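Local coordinates for protein putative methyltransferase (Emericella variicolor, PDB 7DMB) that probably acts as a trans-acting methyltransferase in calbistrin biosynthesis and binds S-adenosyl-L-homocysteine, the demethylated product of S-adenosylmethionine, at residues A63-L68 and P141-P146; L68-M73 and N92-E97; P85-Y90 and D155-R160. All coordinates share one frame; numbering follows the deposited sequence.

Interaction 1 (A63-L68 and P141-P146); sequences ARMWVL and PVIEGP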
loop_
_atom_site.group_PDB
_atom_site.type_symbol
_atom_site.label_atom_id
_atom_site.label_comp_id
_atom_site.label_asym_id
_atom_site.label_seq_id
_atom_site.Cartn_x
_atom_site.Cartn_y
_atom_site.Cartn_z
ATOM N N ALA A 63 15.320 -3.195 -5.443
ATOM C CA ALA A 63 16.073 -1.955 -5.422
ATOM C C ALA A 63 17.048 -1.913 -6.587
ATOM O O ALA A 63 17.134 -0.912 -7.309
ATOM C CB ALA A 63 16.803 -1.819 -4.086
ATOM N N ARG A 64 17.774 -3.020 -6.789
ATOM C CA ARG A 64 18.706 -3.144 -7.901
ATOM C C ARG A 64 18.032 -2.828 -9.226
ATOM O O ARG A 64 18.601 -2.120 -10.072
ATOM C CB ARG A 64 19.286 -4.560 -7.929
ATOM C CG ARG A 64 20.202 -4.833 -9.111
ATOM C CD ARG A 64 20.639 -6.294 -9.143
ATOM N NE ARG A 64 21.528 -6.576 -10.263
ATOM C CZ ARG A 64 22.833 -6.318 -10.268
ATOM N NH1 ARG A 64 23.415 -5.765 -9.210
ATOM N NH2 ARG A 64 23.560 -6.614 -11.337
ATOM N N MET A 65 16.804 -3.318 -9.407
ATOM C CA MET A 65 16.123 -3.161 -10.684
ATOM C C MET A 65 15.683 -1.725 -10.908
ATOM O O MET A 65 15.908 -1.164 -11.989
ATOM C CB MET A 65 14.912 -4.078 -10.771
ATOM C CG MET A 65 14.174 -3.887 -12.080
ATOM S SD MET A 65 15.099 -4.640 -13.440
ATOM C CE MET A 65 14.108 -4.212 -14.861
ATOM N N TRP A 66 15.004 -1.120 -9.918
ATOM C CA TRP A 66 14.529 0.238 -10.153
ATOM C C TRP A 66 15.690 1.214 -10.208
ATOM O O TRP A 66 15.589 2.231 -10.893
ATOM C CB TRP A 66 13.459 0.659 -9.128
ATOM C CG TRP A 66 13.935 1.216 -7.798
ATOM C CD1 TRP A 66 13.901 0.572 -6.583
ATOM C CD2 TRP A 66 14.458 2.529 -7.535
ATOM N NE1 TRP A 66 14.387 1.393 -5.597
ATOM C CE2 TRP A 66 14.740 2.599 -6.152
ATOM C CE3 TRP A 66 14.729 3.649 -8.334
ATOM C CZ2 TRP A 66 15.278 3.740 -5.554
ATOM C CZ3 TRP A 66 15.273 4.789 -7.727
ATOM C CH2 TRP A 66 15.538 4.820 -6.358
ATOM N N VAL A 67 16.810 0.911 -9.545
ATOM C CA VAL A 67 17.994 1.759 -9.697
ATOM C C VAL A 67 18.535 1.672 -11.126
ATOM O O VAL A 67 18.934 2.681 -11.721
ATOM C CB VAL A 67 19.078 1.382 -8.664
ATOM C CG1 VAL A 67 20.437 2.004 -9.056
ATOM C CG2 VAL A 67 18.669 1.824 -7.252
ATOM N N LEU A 68 18.569 0.465 -11.691
ATOM C CA LEU A 68 19.013 0.302 -13.073
ATOM C C LEU A 68 18.115 1.068 -14.044
ATOM O O LEU A 68 18.607 1.808 -14.908
ATOM C CB LEU A 68 19.055 -1.183 -13.432
ATOM C CG LEU A 68 20.236 -2.012 -12.924
ATOM C CD1 LEU A 68 19.857 -3.514 -12.909
ATOM C CD2 LEU A 68 21.462 -1.782 -13.811
ATOM N N PRO A 141 5.682 -8.735 -11.053
ATOM C CA PRO A 141 5.208 -7.347 -11.146
ATOM C C PRO A 141 6.159 -6.323 -10.562
ATOM O O PRO A 141 6.191 -5.186 -11.050
ATOM C CB PRO A 141 3.890 -7.366 -10.355
ATOM C CG PRO A 141 4.077 -8.477 -9.369
ATOM C CD PRO A 141 4.843 -9.531 -10.133
ATOM N N VAL A 142 6.893 -6.660 -9.500
ATOM C CA VAL A 142 7.775 -5.657 -8.915
ATOM C C VAL A 142 9.055 -5.457 -9.720
ATOM O O VAL A 142 9.757 -4.472 -9.489
ATOM C CB VAL A 142 8.095 -5.999 -7.445
ATOM C CG1 VAL A 142 6.830 -5.923 -6.618
ATOM C CG2 VAL A 142 8.720 -7.379 -7.312
ATOM N N ILE A 143 9.373 -6.346 -10.659
ATOM C CA ILE A 143 10.505 -6.156 -11.562
ATOM C C ILE A 143 10.060 -5.577 -12.896
ATOM O O ILE A 143 10.718 -4.690 -13.448
ATOM C CB ILE A 143 11.249 -7.492 -11.757
ATOM C CG1 ILE A 143 11.819 -7.974 -10.421
ATOM C CG2 ILE A 143 12.363 -7.362 -12.816
ATOM C CD1 ILE A 143 12.700 -6.958 -9.731
ATOM N N GLU A 144 8.929 -6.071 -13.403
ATOM C CA GLU A 144 8.383 -5.613 -14.673
ATOM C C GLU A 144 7.856 -4.201 -14.576
ATOM O O GLU A 144 7.900 -3.458 -15.565
ATOM C CB GLU A 144 7.248 -6.549 -15.132
ATOM C CG GLU A 144 6.789 -6.303 -16.549
ATOM C CD GLU A 144 7.810 -6.784 -17.569
ATOM O OE1 GLU A 144 8.858 -7.327 -17.161
ATOM O OE2 GLU A 144 7.556 -6.637 -18.776
ATOM N N GLY A 145 7.326 -3.829 -13.408
ATOM C CA GLY A 145 6.772 -2.514 -13.185
ATOM C C GLY A 145 7.776 -1.413 -13.467
ATOM O O GLY A 145 7.558 -0.541 -14.312
ATOM N N PRO A 146 8.896 -1.422 -12.749
ATOM C CA PRO A 146 9.917 -0.387 -13.017
ATOM C C PRO A 146 10.427 -0.408 -14.457
ATOM O O PRO A 146 10.635 0.660 -15.053
ATOM C CB PRO A 146 11.027 -0.701 -11.995
ATOM C CG PRO A 146 10.701 -2.066 -11.448
ATOM C CD PRO A 146 9.225 -2.263 -11.586
#
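Met-65 and Ile-143 make the tight part of this contact between helices 56-79 and 140-157. Both methyl groups of the isoleucine are used: CD1 lies 3.8 Å from Met-65 CB, and CG2 lies 3.9 Å from Met-65 SD. The methionine spans both because CG leaves anti to the backbone N (chi1 178°) and the chain then bends at chi2 (74°), which brings CE to 3.7 Å from Ile-143 O. Met-127 and Met-130 of helix 120-134 also touch Met-65.

Packing is sparser around Pro-146. Its CG is 4.0 Å from Met-65 CG, with the two side chains at about a right angle, and its CB is 4.0 Å from Trp-66 CB. The indole leads away from helix 140-157 and meets the rings of Tyr-319 and Phe-322. The partly exposed Arg-64 and Glu-144 lie at the outer margins and take no part across the contact; Glu-144 points away from helix 56-79 and forms a salt bridge with Arg-131.

The short axes are nearly parallel, 8° apart, with a closest approach of 9.0 Å. No hydrogen bond crosses between the segments, so the contact rests on van der Waals packing and the burial of 192 Å² of mostly apolar surface.

Interaction 2 (L68-M73 and N92-E97); sequences LCAIQM and NWLASE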
loop_
_atom_site.group_PDB
_atom_site.type_symbol
_atom_site.label_atom_id
_atom_site.label_comp_id
_atom_site.label_asym_id
_atom_site.label_seq_id
_atom_site.Cartn_x
_atom_site.Cartn_y
_atom_site.Cartn_z
ATOM N N LEU A 68 18.569 0.465 -11.691
ATOM C CA LEU A 68 19.013 0.302 -13.073
ATOM C C LEU A 68 18.115 1.068 -14.044
ATOM O O LEU A 68 18.607 1.808 -14.908
ATOM C CB LEU A 68 19.055 -1.183 -13.432
ATOM C CG LEU A 68 20.236 -2.012 -12.924
ATOM C CD1 LEU A 68 19.857 -3.514 -12.909
ATOM C CD2 LEU A 68 21.462 -1.782 -13.811
ATOM N N CYS A 69 16.792 0.878 -13.943
ATOM C CA CYS A 69 15.877 1.663 -14.774
ATOM C C CYS A 69 16.064 3.165 -14.571
ATOM O O CYS A 69 15.998 3.930 -15.540
ATOM C CB CYS A 69 14.408 1.304 -14.497
ATOM S SG CYS A 69 14.011 -0.492 -14.425
ATOM N N ALA A 70 16.230 3.607 -13.314
ATOM C CA ALA A 70 16.345 5.036 -13.043
ATOM C C ALA A 70 17.592 5.616 -13.703
ATOM O O ALA A 70 17.543 6.706 -14.276
ATOM C CB ALA A 70 16.358 5.301 -11.536
ATOM N N ILE A 71 18.712 4.890 -13.640
ATOM C CA ILE A 71 19.926 5.289 -14.359
ATOM C C ILE A 71 19.652 5.370 -15.854
ATOM O O ILE A 71 20.021 6.340 -16.526
ATOM C CB ILE A 71 21.069 4.299 -14.068
ATOM C CG1 ILE A 71 21.464 4.324 -12.583
ATOM C CG2 ILE A 71 22.276 4.587 -14.990
ATOM C CD1 ILE A 71 22.306 3.097 -12.145
ATOM N N GLN A 72 18.977 4.347 -16.388
ATOM C CA GLN A 72 18.676 4.269 -17.808
ATOM C C GLN A 72 17.721 5.358 -18.255
ATOM O O GLN A 72 17.635 5.626 -19.452
ATOM C CB GLN A 72 18.086 2.886 -18.139
ATOM C CG GLN A 72 18.377 2.384 -19.548
ATOM C CD GLN A 72 19.826 1.969 -19.750
ATOM O OE1 GLN A 72 20.631 2.009 -18.830
ATOM N NE2 GLN A 72 20.156 1.563 -20.966
ATOM N N MET A 73 16.994 5.980 -17.321
ATOM C CA MET A 73 16.021 7.010 -17.663
ATOM C C MET A 73 16.617 8.405 -17.783
ATOM O O MET A 73 15.956 9.295 -18.330
ATOM C CB MET A 73 14.911 7.043 -16.613
ATOM C CG MET A 73 13.890 5.949 -16.795
ATOM S SD MET A 73 13.082 5.552 -15.234
ATOM C CE MET A 73 11.881 6.886 -15.166
ATOM N N ASN A 92 13.373 16.126 -11.821
ATOM C CA ASN A 92 14.302 16.748 -10.880
ATOM C C ASN A 92 14.621 15.812 -9.722
ATOM O O ASN A 92 15.788 15.643 -9.352
ATOM C CB ASN A 92 13.723 18.063 -10.354
ATOM C CG ASN A 92 13.708 19.158 -11.409
ATOM O OD1 ASN A 92 14.432 19.094 -12.414
ATOM N ND2 ASN A 92 12.883 20.175 -11.186
ATOM N N TRP A 93 13.585 15.204 -9.126
ATOM C CA TRP A 93 13.810 14.226 -8.064
ATOM C C TRP A 93 14.678 13.069 -8.547
ATOM O O TRP A 93 15.620 12.660 -7.859
ATOM C CB TRP A 93 12.478 13.685 -7.523
ATOM C CG TRP A 93 12.707 12.515 -6.604
ATOM C CD1 TRP A 93 13.128 12.568 -5.304
ATOM C CD2 TRP A 93 12.595 11.126 -6.930
ATOM N NE1 TRP A 93 13.261 11.300 -4.797
ATOM C CE2 TRP A 93 12.946 10.395 -5.775
ATOM C CE3 TRP A 93 12.227 10.428 -8.082
ATOM C CZ2 TRP A 93 12.937 9.004 -5.739
ATOM C CZ3 TRP A 93 12.207 9.038 -8.037
ATOM C CH2 TRP A 93 12.560 8.345 -6.876
ATOM N N LEU A 94 14.378 12.520 -9.725
ATOM C CA LEU A 94 15.140 11.363 -10.188
ATOM C C LEU A 94 16.601 11.722 -10.455
ATOM O O LEU A 94 17.491 10.928 -10.146
ATOM C CB LEU A 94 14.494 10.750 -11.433
ATOM C CG LEU A 94 14.865 9.273 -11.641
ATOM C CD1 LEU A 94 14.633 8.488 -10.391
ATOM C CD2 LEU A 94 14.103 8.662 -12.787
ATOM N N ALA A 95 16.867 12.910 -11.015
ATOM C CA ALA A 95 18.248 13.365 -11.193
ATOM C C ALA A 95 18.993 13.428 -9.866
ATOM O O ALA A 95 20.188 13.124 -9.806
ATOM C CB ALA A 95 18.292 14.742 -11.861
ATOM N N SER A 96 18.308 13.831 -8.794
ATOM C CA SER A 96 18.983 13.934 -7.505
ATOM C C SER A 96 19.243 12.555 -6.906
ATOM O O SER A 96 20.283 12.330 -6.277
ATOM C CB SER A 96 18.164 14.808 -6.557
ATOM O OG SER A 96 17.184 14.043 -5.887
ATOM N N GLU A 97 18.329 11.602 -7.117
ATOM C CA GLU A 97 18.580 10.244 -6.639
ATOM C C GLU A 97 19.698 9.582 -7.446
ATOM O O GLU A 97 20.567 8.915 -6.878
ATOM C CB GLU A 97 17.280 9.431 -6.680
ATOM C CG GLU A 97 17.165 8.302 -5.644
ATOM C CD GLU A 97 17.172 8.771 -4.182
ATOM O OE1 GLU A 97 16.739 9.896 -3.877
ATOM O OE2 GLU A 97 17.596 7.986 -3.317
#
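Trp-93 O, one residue before the Leu-94 that touches Ala-70 and Met-73, accepts both the backbone N of Glu-97 and the hydroxyl OG of Ser-96, the latter at 2.9 Å. The serine chi1 of 86° turns OG back over its own helix, and OG stands 20° out of the carbonyl plane. This local pairing lies within the second of two consecutive helices, 56-79 and 85-101, joined by a short connection and packed obliquely.

Between the helices the contact is wholly apolar and small, burying 125 Å² in all. Leu-94 supplies it from both ends of its fork. CD1 sits 3.8 Å from Ala-70 CB, where the backbones come nearest, with 7.0 Å between Ala-70 CA and Leu-94 CA. CD2 instead serves Met-73, whose side chain lies at about a right angle to the leucine.

Leu-94 also touches Gln-74 and Leu-77 farther along helix 56-79, while Phe-322 of helix 319-324 packs on both Ala-70 and Met-73. At the tip of the methionine, a bend at chi3 (81°) places CE 3.7 Å from Leu-94 CD2, with SD slightly farther from that methyl at 4.1 Å.

Interaction 3 (P85-Y90 and D155-R160); sequences PHFEKY and DIVEGR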
loop_
_atom_site.group_PDB
_atom_site.type_symbol
_atom_site.label_atom_id
_atom_site.label_comp_id
_atom_site.label_asym_id
_atom_site.label_seq_id
_atom_site.Cartn_x
_atom_site.Cartn_y
_atom_site.Cartn_z
ATOM N N PRO A 85 3.724 20.233 -14.536
ATOM C CA PRO A 85 4.700 20.580 -13.489
ATOM C C PRO A 85 5.193 19.378 -12.699
ATOM O O PRO A 85 6.381 19.323 -12.370
ATOM C CB PRO A 85 3.927 21.573 -12.599
ATOM C CG PRO A 85 2.819 22.097 -13.471
ATOM C CD PRO A 85 2.449 20.953 -14.366
ATOM N N HIS A 86 4.327 18.400 -12.399
ATOM C CA HIS A 86 4.770 17.275 -11.579
ATOM C C HIS A 86 5.707 16.333 -12.330
ATOM O O HIS A 86 6.503 15.633 -11.692
ATOM C CB HIS A 86 3.573 16.505 -11.009
ATOM C CG HIS A 86 2.913 15.573 -11.984
ATOM N ND1 HIS A 86 1.873 15.963 -12.800
ATOM C CD2 HIS A 86 3.132 14.262 -12.249
ATOM C CE1 HIS A 86 1.495 14.938 -13.544
ATOM N NE2 HIS A 86 2.238 13.892 -13.224
ATOM N N PHE A 87 5.640 16.294 -13.661
ATOM C CA PHE A 87 6.621 15.509 -14.401
ATOM C C PHE A 87 8.003 16.111 -14.228
ATOM O O PHE A 87 8.999 15.383 -14.130
ATOM C CB PHE A 87 6.253 15.442 -15.888
ATOM C CG PHE A 87 5.019 14.636 -16.174
ATOM C CD1 PHE A 87 4.076 15.088 -17.089
ATOM C CD2 PHE A 87 4.811 13.409 -15.551
ATOM C CE1 PHE A 87 2.929 14.340 -17.361
ATOM C CE2 PHE A 87 3.674 12.662 -15.821
ATOM C CZ PHE A 87 2.731 13.129 -16.728
ATOM N N GLU A 88 8.069 17.449 -14.188
ATOM C CA GLU A 88 9.312 18.161 -13.910
ATOM C C GLU A 88 9.825 17.842 -12.515
ATOM O O GLU A 88 11.034 17.690 -12.308
ATOM C CB GLU A 88 9.089 19.668 -14.042
ATOM C CG GLU A 88 8.755 20.173 -15.435
ATOM C CD GLU A 88 8.422 21.654 -15.417
ATOM O OE1 GLU A 88 7.215 21.989 -15.397
ATOM O OE2 GLU A 88 9.367 22.482 -15.386
ATOM N N LYS A 89 8.918 17.771 -11.538
ATOM C CA LYS A 89 9.314 17.407 -10.183
ATOM C C LYS A 89 9.930 16.015 -10.153
ATOM O O LYS A 89 10.951 15.796 -9.485
ATOM C CB LYS A 89 8.103 17.477 -9.255
ATOM C CG LYS A 89 7.421 18.852 -9.239
ATOM C CD LYS A 89 6.792 19.142 -7.881
ATOM C CE LYS A 89 6.183 20.538 -7.845
ATOM N NZ LYS A 89 4.837 20.589 -8.482
ATOM N N TYR A 90 9.331 15.068 -10.893
ATOM C CA TYR A 90 9.846 13.702 -10.936
ATOM C C TYR A 90 11.215 13.648 -11.605
ATOM O O TYR A 90 12.139 13.001 -11.093
ATOM C CB TYR A 90 8.853 12.790 -11.663
ATOM C CG TYR A 90 9.253 11.330 -11.716
ATOM C CD1 TYR A 90 8.979 10.479 -10.653
ATOM C CD2 TYR A 90 9.890 10.798 -12.835
ATOM C CE1 TYR A 90 9.328 9.129 -10.692
ATOM C CE2 TYR A 90 10.237 9.450 -12.888
ATOM C CZ TYR A 90 9.953 8.616 -11.811
ATOM O OH TYR A 90 10.289 7.275 -11.843
ATOM N N ASP A 155 6.785 8.843 -23.400
ATOM C CA ASP A 155 5.360 8.861 -23.725
ATOM C C ASP A 155 4.519 9.315 -22.541
ATOM O O ASP A 155 3.459 9.914 -22.732
ATOM C CB ASP A 155 4.883 7.479 -24.172
ATOM C CG ASP A 155 5.261 7.162 -25.603
ATOM O OD1 ASP A 155 5.833 8.032 -26.281
ATOM O OD2 ASP A 155 4.986 6.028 -26.048
ATOM N N ILE A 156 4.965 9.042 -21.317
ATOM C CA ILE A 156 4.173 9.443 -20.161
ATOM C C ILE A 156 4.341 10.936 -19.885
ATOM O O ILE A 156 3.349 11.675 -19.811
ATOM C CB ILE A 156 4.522 8.577 -18.933
ATOM C CG1 ILE A 156 4.136 7.109 -19.182
ATOM C CG2 ILE A 156 3.834 9.129 -17.664
ATOM C CD1 ILE A 156 4.746 6.122 -18.207
ATOM N N VAL A 157 5.586 11.422 -19.773
ATOM C CA VAL A 157 5.754 12.845 -19.451
ATOM C C VAL A 157 5.354 13.736 -20.613
ATOM O O VAL A 157 5.103 14.931 -20.413
ATOM C CB VAL A 157 7.189 13.212 -19.025
ATOM C CG1 VAL A 157 7.651 12.365 -17.843
ATOM C CG2 VAL A 157 8.148 13.117 -20.214
ATOM N N GLU A 158 5.280 13.202 -21.826
ATOM C CA GLU A 158 4.807 14.009 -22.937
ATOM C C GLU A 158 3.308 13.869 -23.182
ATOM O O GLU A 158 2.804 14.421 -24.169
ATOM C CB GLU A 158 5.596 13.678 -24.196
ATOM C CG GLU A 158 7.085 13.954 -23.992
ATOM C CD GLU A 158 7.875 14.086 -25.278
ATOM O OE1 GLU A 158 7.354 13.731 -26.367
ATOM O OE2 GLU A 158 9.033 14.543 -25.187
ATOM N N GLY A 159 2.586 13.160 -22.311
ATOM C CA GLY A 159 1.129 13.141 -22.372
ATOM C C GLY A 159 0.526 12.278 -23.454
ATOM O O GLY A 159 -0.615 12.519 -23.857
ATOM N N ARG A 160 1.255 11.274 -23.939
ATOM C CA ARG A 160 0.732 10.348 -24.933
ATOM C C ARG A 160 0.180 9.065 -24.325
ATOM O O ARG A 160 -0.637 8.399 -24.965
ATOM C CB ARG A 160 1.819 10.001 -25.960
ATOM C CG ARG A 160 2.095 11.125 -26.976
ATOM C CD ARG A 160 2.982 10.669 -28.112
ATOM N NE ARG A 160 4.315 10.308 -27.625
ATOM C CZ ARG A 160 5.293 11.182 -27.384
ATOM N NH1 ARG A 160 5.094 12.480 -27.579
ATOM N NH2 ARG A 160 6.473 10.760 -26.945
#
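Phe-87 lays its ring flat against the backbone of Ile-156 and Val-157 at the end of helix 140-157. Val-157 CA stands over the middle of one face, 3.7 Å from the ring centroid and 12° off the ring normal, as a CH-pi contact requires. The phenylalanine CG is anti to its carbonyl carbon (chi1 -69°), a setting that projects the ring across to these residues.

Around that central approach, different ring atoms meet different groups. CD2 is 3.8 Å from Val-157 CG1, the two side chains lying oblique to each other. CE2 is 4.0 Å from Ile-156 CG2, with the isoleucine at about a right angle to the phenylalanine. Carbonyl oxygens also come near: CZ is 3.5 Å from Ile-156 O. The opposite face of the ring receives His-86 NE2, offset toward the rim, and the same nitrogen is hydrogen-bonded to Leu-326 O.

A Schellman motif closes the helix end that Phe-87 meets: Arg-160 N bonds to Asp-155 O, Gly-159 N bonds to Ile-156 O, and Gly-159 has the positive phi (77°) that glycine accommodates easily. Across the same turn, one oxygen of each of two carboxylates lies in the guanidinium plane of Arg-160, at its edge. NE and NH2 both grip Asp-155 OD1 side-on, NE from above the aspartate's carboxylate plane, while NH1 and NH2 both grip Glu-158 OE1 end-on, NH1 at 2.9 Å through the anti lone pair of that oxygen. The network ties Asp-155 in the last helical turn to the residues just after it.

Thr-83, just before helix 85-101, hydrogen-bonds Val-157 O, and Val-157 touches Leu-77, so the ends of helices 56-79 and 140-157 meet where helix 85-101 begins; Tyr-90 touches Met-73 of the first and Val-149 of the second.

Overall arrangement
The three contacts join helices 56-79, 85-101 and 140-157 in every pairwise combination, forming a three-helix assembly that precedes the strands of the methyltransferase sheet. Interactions 1 and 2 share Leu-68, have centres 12 Å apart and touch where Pro-146 C approaches Cys-69 SG. Interaction 3 lies 14 Å from interaction 2 between centres and 20 Å from interaction 1; Met-73 CE and Tyr-90 OH connect it to interaction 2. Along the chain, interaction 2 nests inside the loop closed by interaction 1, whereas interaction 3 crosses both. All three lie away from the S-adenosyl-L-homocysteine site, so they describe the helical part of the protein rather than its cofactor pocket.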